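Local coordinates for esterase (uncultured bacterium pCosCE1, PDB 7ATL), which hydrolyses carboxylic esters and promiscuously transfers acyl groups, as a family VIII carboxylesterase related to the beta-lactamases, at residues V29-R34 with D270-L275; T330-G335 with S346-P351. One frame throughout, in Å; residues are numbered along the deposited sequence.

Interaction 1 (V29-R34 with D270-L275)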
loop_
_atom_site.group_PDB
_atom_site.type_symbol
_atom_site.label_atom_id
_atom_site.label_comp_id
_atom_site.label_asym_id
_atom_site.label_seq_id
_atom_site.Cartn_x
_atom_site.Cartn_y
_atom_site.Cartn_z
ATOM N N VAL A 29 6.991 9.451 -10.767
ATOM C CA VAL A 29 6.965 10.711 -9.984
ATOM C C VAL A 29 7.606 10.416 -8.630
ATOM O O VAL A 29 7.111 9.513 -7.956
ATOM C CB VAL A 29 5.528 11.217 -9.839
ATOM C CG1 VAL A 29 5.477 12.486 -9.003
ATOM C CG2 VAL A 29 4.894 11.424 -11.199
ATOM N N VAL A 30 8.688 11.112 -8.288
ATOM C CA VAL A 30 9.452 10.946 -7.017
ATOM C C VAL A 30 9.457 12.276 -6.249
ATOM O O VAL A 30 9.906 13.279 -6.815
ATOM C CB VAL A 30 10.889 10.472 -7.287
ATOM C CG1 VAL A 30 11.718 10.495 -6.018
ATOM C CG2 VAL A 30 10.935 9.096 -7.934
ATOM N N LEU A 31 8.990 12.261 -5.002
ATOM C CA LEU A 31 8.917 13.434 -4.087
ATOM C C LEU A 31 9.753 13.150 -2.822
ATOM O O LEU A 31 9.680 12.018 -2.261
ATOM C CB LEU A 31 7.456 13.691 -3.717
ATOM C CG LEU A 31 6.472 13.913 -4.870
ATOM C CD1 LEU A 31 5.090 14.297 -4.340
ATOM C CD2 LEU A 31 6.948 14.974 -5.844
ATOM N N ILE A 32 10.548 14.120 -2.375
ATOM C CA ILE A 32 11.325 14.020 -1.107
ATOM C C ILE A 32 11.092 15.290 -0.289
ATOM O O ILE A 32 11.249 16.400 -0.853
ATOM C CB ILE A 32 12.821 13.781 -1.370
ATOM C CG1 ILE A 32 13.044 12.542 -2.233
ATOM C CG2 ILE A 32 13.583 13.713 -0.055
ATOM C CD1 ILE A 32 14.271 12.637 -3.096
ATOM N N ALA A 33 10.721 15.109 0.980
ATOM C CA ALA A 33 10.574 16.170 1.995
ATOM C C ALA A 33 11.644 15.965 3.065
ATOM O O ALA A 33 11.990 14.795 3.345
ATOM C CB ALA A 33 9.187 16.117 2.588
ATOM N N ARG A 34 12.190 17.057 3.596
ATOM C CA ARG A 34 12.920 17.041 4.889
ATOM C C ARG A 34 12.251 18.043 5.825
ATOM O O ARG A 34 11.970 19.190 5.388
ATOM C CB ARG A 34 14.410 17.326 4.714
ATOM C CG ARG A 34 15.206 17.064 5.985
ATOM C CD ARG A 34 16.626 17.549 5.862
ATOM N NE ARG A 34 17.302 16.743 4.857
ATOM C CZ ARG A 34 17.749 17.180 3.675
ATOM N NH1 ARG A 34 17.618 18.450 3.310
ATOM N NH2 ARG A 34 18.341 16.330 2.854
ATOM N N ASP A 270 -2.444 10.639 -6.561
ATOM C CA ASP A 270 -1.187 11.269 -7.035
ATOM C C ASP A 270 -0.152 11.202 -5.920
ATOM O O ASP A 270 -0.513 10.912 -4.788
ATOM C CB ASP A 270 -1.433 12.674 -7.589
ATOM C CG ASP A 270 -1.893 13.685 -6.570
ATOM O OD1 ASP A 270 -1.808 13.359 -5.374
ATOM O OD2 ASP A 270 -2.327 14.796 -6.992
ATOM N N ALA A 271 1.100 11.437 -6.277
ATOM C CA ALA A 271 2.274 11.364 -5.385
ATOM C C ALA A 271 2.129 12.380 -4.239
ATOM O O ALA A 271 2.388 11.996 -3.089
ATOM C CB ALA A 271 3.521 11.571 -6.212
ATOM N N ASP A 272 1.686 13.611 -4.514
ATOM C CA ASP A 272 1.605 14.687 -3.487
ATOM C C ASP A 272 0.602 14.314 -2.404
ATOM O O ASP A 272 0.834 14.728 -1.246
ATOM C CB ASP A 272 1.246 16.055 -4.072
ATOM C CG ASP A 272 2.464 16.669 -4.725
ATOM O OD1 ASP A 272 3.289 17.174 -3.985
ATOM O OD2 ASP A 272 2.630 16.529 -5.959
ATOM N N ASP A 273 -0.483 13.619 -2.755
ATOM C CA ASP A 273 -1.477 13.159 -1.752
ATOM C C ASP A 273 -0.769 12.106 -0.895
ATOM O O ASP A 273 -0.864 12.185 0.309
ATOM C CB ASP A 273 -2.802 12.706 -2.380
ATOM C CG ASP A 273 -3.772 13.807 -2.827
ATOM O OD1 ASP A 273 -3.618 14.983 -2.423
ATOM O OD2 ASP A 273 -4.696 13.472 -3.579
ATOM N N VAL A 274 0.033 11.228 -1.481
ATOM C CA VAL A 274 0.749 10.167 -0.711
ATOM C C VAL A 274 1.769 10.823 0.228
ATOM O O VAL A 274 1.956 10.314 1.350
ATOM C CB VAL A 274 1.404 9.147 -1.663
ATOM C CG1 VAL A 274 2.273 8.126 -0.935
ATOM C CG2 VAL A 274 0.355 8.452 -2.517
ATOM N N LEU A 275 2.412 11.907 -0.202
ATOM C CA LEU A 275 3.447 12.582 0.612
ATOM C C LEU A 275 2.781 13.218 1.832
ATOM O O LEU A 275 3.394 13.168 2.911
ATOM C CB LEU A 275 4.180 13.635 -0.219
ATOM C CG LEU A 275 5.262 14.391 0.553
ATOM C CD1 LEU A 275 6.240 13.430 1.213
ATOM C CD2 LEU A 275 6.014 15.335 -0.359
#
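The carboxylate of D272 presents one face to L31, whose CD1 methyl lies over it, 3.4 Å from D272 OD1 and 3.7 Å from D272 OD2. The two side chains cross at about a right angle. The D272 oxygens have partners outside the two segments: OD1 forms a salt bridge with R57, and R205 is a weak, more distant partner of OD2. The second carboxylate, that of D270, serves the helix itself. D270 is the N-cap residue, and its OD1 accepts from D273 N at 2.9 Å, on the syn side and 29° out of the carboxylate plane, while its OD2 is engaged in a salt bridge with R205.

Apolar packing makes up the rest of the contact. A271 CB fits between two strand side chains, 3.5 Å from V29 CG1 and 3.7 Å from L31 CD1. V29 CG1 arrives there because it stands anti to the backbone N (chi1 178°). One helical turn on, L275 spreads its two methyls along the strand, CD2 lying 4.0 Å from L31 CB and CD1 4.2 Å from A33 CB.

No hydrogen bond joins the segments; the capped helix start rests on the alternate residues V29, L31 and A33, with an angle of 30° between the segment axes. Strand 27-34 runs between strands 37-44 and 355-361, and helix 271-283 bridges onto the latter through A271, V274 and L275. V30 and I32, on the other face of the sheet, pack against helix 372-381, a helix-sheet-helix layering consistent with the beta-lactamase family.

Interaction 2 (T330-G335 with S346-P351)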
loop_
_atom_site.group_PDB
_atom_site.type_symbol
_atom_site.label_atom_id
_atom_site.label_comp_id
_atom_site.label_asym_id
_atom_site.label_seq_id
_atom_site.Cartn_x
_atom_site.Cartn_y
_atom_site.Cartn_z
ATOM N N THR A 330 20.804 -1.018 4.855
ATOM C CA THR A 330 20.107 0.198 4.383
ATOM C C THR A 330 20.734 1.394 5.095
ATOM O O THR A 330 21.034 1.299 6.289
ATOM C CB THR A 330 18.599 0.117 4.672
ATOM O OG1 THR A 330 17.915 1.297 4.220
ATOM C CG2 THR A 330 18.304 -0.065 6.148
ATOM N N PRO A 331 20.880 2.567 4.423
ATOM C CA PRO A 331 21.225 3.814 5.106
ATOM C C PRO A 331 20.031 4.389 5.887
ATOM O O PRO A 331 20.207 5.380 6.565
ATOM C CB PRO A 331 21.619 4.750 3.952
ATOM C CG PRO A 331 20.745 4.285 2.805
ATOM C CD PRO A 331 20.657 2.778 2.983
ATOM N N GLN A 332 18.839 3.790 5.765
ATOM C CA GLN A 332 17.659 4.205 6.573
ATOM C C GLN A 332 17.970 3.917 8.044
ATOM O O GLN A 332 18.761 3.025 8.320
ATOM C CB GLN A 332 16.388 3.469 6.158
ATOM C CG GLN A 332 15.990 3.686 4.714
ATOM C CD GLN A 332 15.049 2.632 4.180
ATOM O OE1 GLN A 332 15.296 1.430 4.250
ATOM N NE2 GLN A 332 13.954 3.104 3.617
ATOM N N HIS A 333 17.376 4.672 8.951
ATOM C CA HIS A 333 17.629 4.549 10.404
ATOM C C HIS A 333 16.493 3.743 11.054
ATOM O O HIS A 333 15.352 3.764 10.539
ATOM C CB HIS A 333 17.788 5.938 11.035
ATOM C CG HIS A 333 18.966 6.729 10.561
ATOM N ND1 HIS A 333 18.940 7.469 9.403
ATOM C CD2 HIS A 333 20.170 6.976 11.137
ATOM C CE1 HIS A 333 20.095 8.091 9.262
ATOM N NE2 HIS A 333 20.862 7.812 10.313
ATOM N N ASN A 334 16.788 3.099 12.179
ATOM C CA ASN A 334 15.783 2.355 12.960
ATOM C C ASN A 334 14.593 3.267 13.207
ATOM O O ASN A 334 14.822 4.453 13.416
ATOM C CB ASN A 334 16.384 1.797 14.236
ATOM C CG ASN A 334 17.465 0.778 13.942
ATOM O OD1 ASN A 334 17.482 0.088 12.923
ATOM N ND2 ASN A 334 18.406 0.689 14.847
ATOM N N GLY A 335 13.379 2.708 13.136
ATOM C CA GLY A 335 12.098 3.428 13.293
ATOM C C GLY A 335 11.455 3.802 11.959
ATOM O O GLY A 335 10.314 4.305 11.981
ATOM N N SER A 346 7.096 2.547 -4.016
ATOM C CA SER A 346 7.736 2.484 -2.678
ATOM C C SER A 346 7.476 3.803 -1.944
ATOM O O SER A 346 7.214 4.812 -2.601
ATOM C CB SER A 346 9.205 2.138 -2.747
ATOM O OG SER A 346 9.924 3.096 -3.492
ATOM N N TRP A 347 7.445 3.755 -0.622
ATOM C CA TRP A 347 7.384 4.968 0.220
ATOM C C TRP A 347 7.984 4.636 1.589
ATOM O O TRP A 347 7.991 3.461 1.978
ATOM C CB TRP A 347 5.951 5.506 0.323
ATOM C CG TRP A 347 5.022 4.566 1.025
ATOM C CD1 TRP A 347 4.193 3.662 0.436
ATOM C CD2 TRP A 347 4.859 4.407 2.450
ATOM N NE1 TRP A 347 3.506 2.974 1.393
ATOM C CE2 TRP A 347 3.901 3.390 2.640
ATOM C CE3 TRP A 347 5.410 5.020 3.581
ATOM C CZ2 TRP A 347 3.494 2.965 3.912
ATOM C CZ3 TRP A 347 4.997 4.608 4.833
ATOM C CH2 TRP A 347 4.049 3.598 4.996
ATOM N N PHE A 348 8.518 5.644 2.263
ATOM C CA PHE A 348 9.052 5.502 3.635
ATOM C C PHE A 348 9.205 6.896 4.218
ATOM O O PHE A 348 9.381 7.858 3.455
ATOM C CB PHE A 348 10.363 4.700 3.664
ATOM C CG PHE A 348 11.559 5.316 2.971
ATOM C CD1 PHE A 348 12.357 6.253 3.616
ATOM C CD2 PHE A 348 11.916 4.929 1.685
ATOM C CE1 PHE A 348 13.471 6.792 2.985
ATOM C CE2 PHE A 348 13.029 5.471 1.058
ATOM C CZ PHE A 348 13.802 6.402 1.705
ATOM N N TYR A 349 9.098 6.979 5.535
ATOM C CA TYR A 349 9.638 8.096 6.334
ATOM C C TYR A 349 10.681 7.484 7.250
ATOM O O TYR A 349 10.439 6.365 7.714
ATOM C CB TYR A 349 8.534 8.854 7.071
ATOM C CG TYR A 349 7.892 8.121 8.211
ATOM C CD1 TYR A 349 8.598 7.856 9.359
ATOM C CD2 TYR A 349 6.550 7.783 8.184
ATOM C CE1 TYR A 349 8.004 7.236 10.447
ATOM C CE2 TYR A 349 5.931 7.174 9.265
ATOM C CZ TYR A 349 6.668 6.892 10.399
ATOM O OH TYR A 349 6.121 6.272 11.475
ATOM N N ASP A 350 11.807 8.174 7.404
ATOM C CA ASP A 350 12.842 7.917 8.432
ATOM C C ASP A 350 12.637 8.953 9.547
ATOM O O ASP A 350 12.882 10.152 9.342
ATOM C CB ASP A 350 14.206 7.932 7.735
ATOM C CG ASP A 350 15.375 7.774 8.680
ATOM O OD1 ASP A 350 15.224 8.180 9.854
ATOM O OD2 ASP A 350 16.425 7.260 8.229
ATOM N N PRO A 351 12.151 8.551 10.753
ATOM C CA PRO A 351 11.857 9.510 11.828
ATOM C C PRO A 351 13.119 10.216 12.340
ATOM O O PRO A 351 12.992 11.363 12.658
ATOM C CB PRO A 351 11.223 8.665 12.933
ATOM C CG PRO A 351 11.791 7.284 12.693
ATOM C CD PRO A 351 11.894 7.164 11.183
#
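H333 and D350 form a His-carboxylate hydrogen bond and meet through a single carboxylate oxygen that accepts two bonds from H333. H333 ND1 donates to D350 OD2 at 2.8 Å, the acceptor lying practically in the imidazole plane and offering its syn lone pair. The backbone H333 N donates to D350 OD2 as well, at 2.9 Å, but from above the carboxylate plane. The imidazole and carboxylate planes stand 63° apart. D350 CG is anti to its own backbone N (chi1 176°), which carries the carboxylate across to the loop; Y381 OH is a third hydrogen-bond partner of OD2, and OD1 is bonded to A353 N.

The planes of the Q332 amide and the F348 ring are 85° apart. Q332 NE2 hangs over the centre of one phenyl face, 3.3 Å from F348 CG, an amide–aromatic contact in which the nitrogen also bonds to Q338 OE1. The other end of the amide is held within the loop: T330 OG1 donates to Q332 OE1 at 2.6 Å and accepts from Q332 N in an ST turn, limiting the rotation of the glutamine head. Farther along, the P351 ring packs on the G335 backbone, its CD 3.4 Å from G335 O.

These contacts, the H333–D350 pair foremost, tie the loop between helix 325-328 and strand 337-341 to the end of strand 345-350. That strand lies in the antiparallel sheet between 337-341 and 355-361, and F348 touches both neighbours; P331 and Q332 of the loop also reach Y381 at the end of helix 372-381.

In the fold
From the N terminus, the chain enters the sheet at strand 27-34, then makes a long excursion of 235 residues before interaction 1 closes it by laying the start of helix 271-283 on that strand. Interaction 2 opens later and spans just ten residues, bringing loop 330-335 onto strand 345-350 around intervening strand 337-341. The two loops follow in series, neither nesting nor crossing. Their centres are 15 Å apart and they do not touch, yet both reach one antiparallel sheet, where strand 355-361 pairs with 27-34 on one side and 345-350 on the other. Helix 372-381 contacts residues of both neighbourhoods, including V30, I32 and Q332.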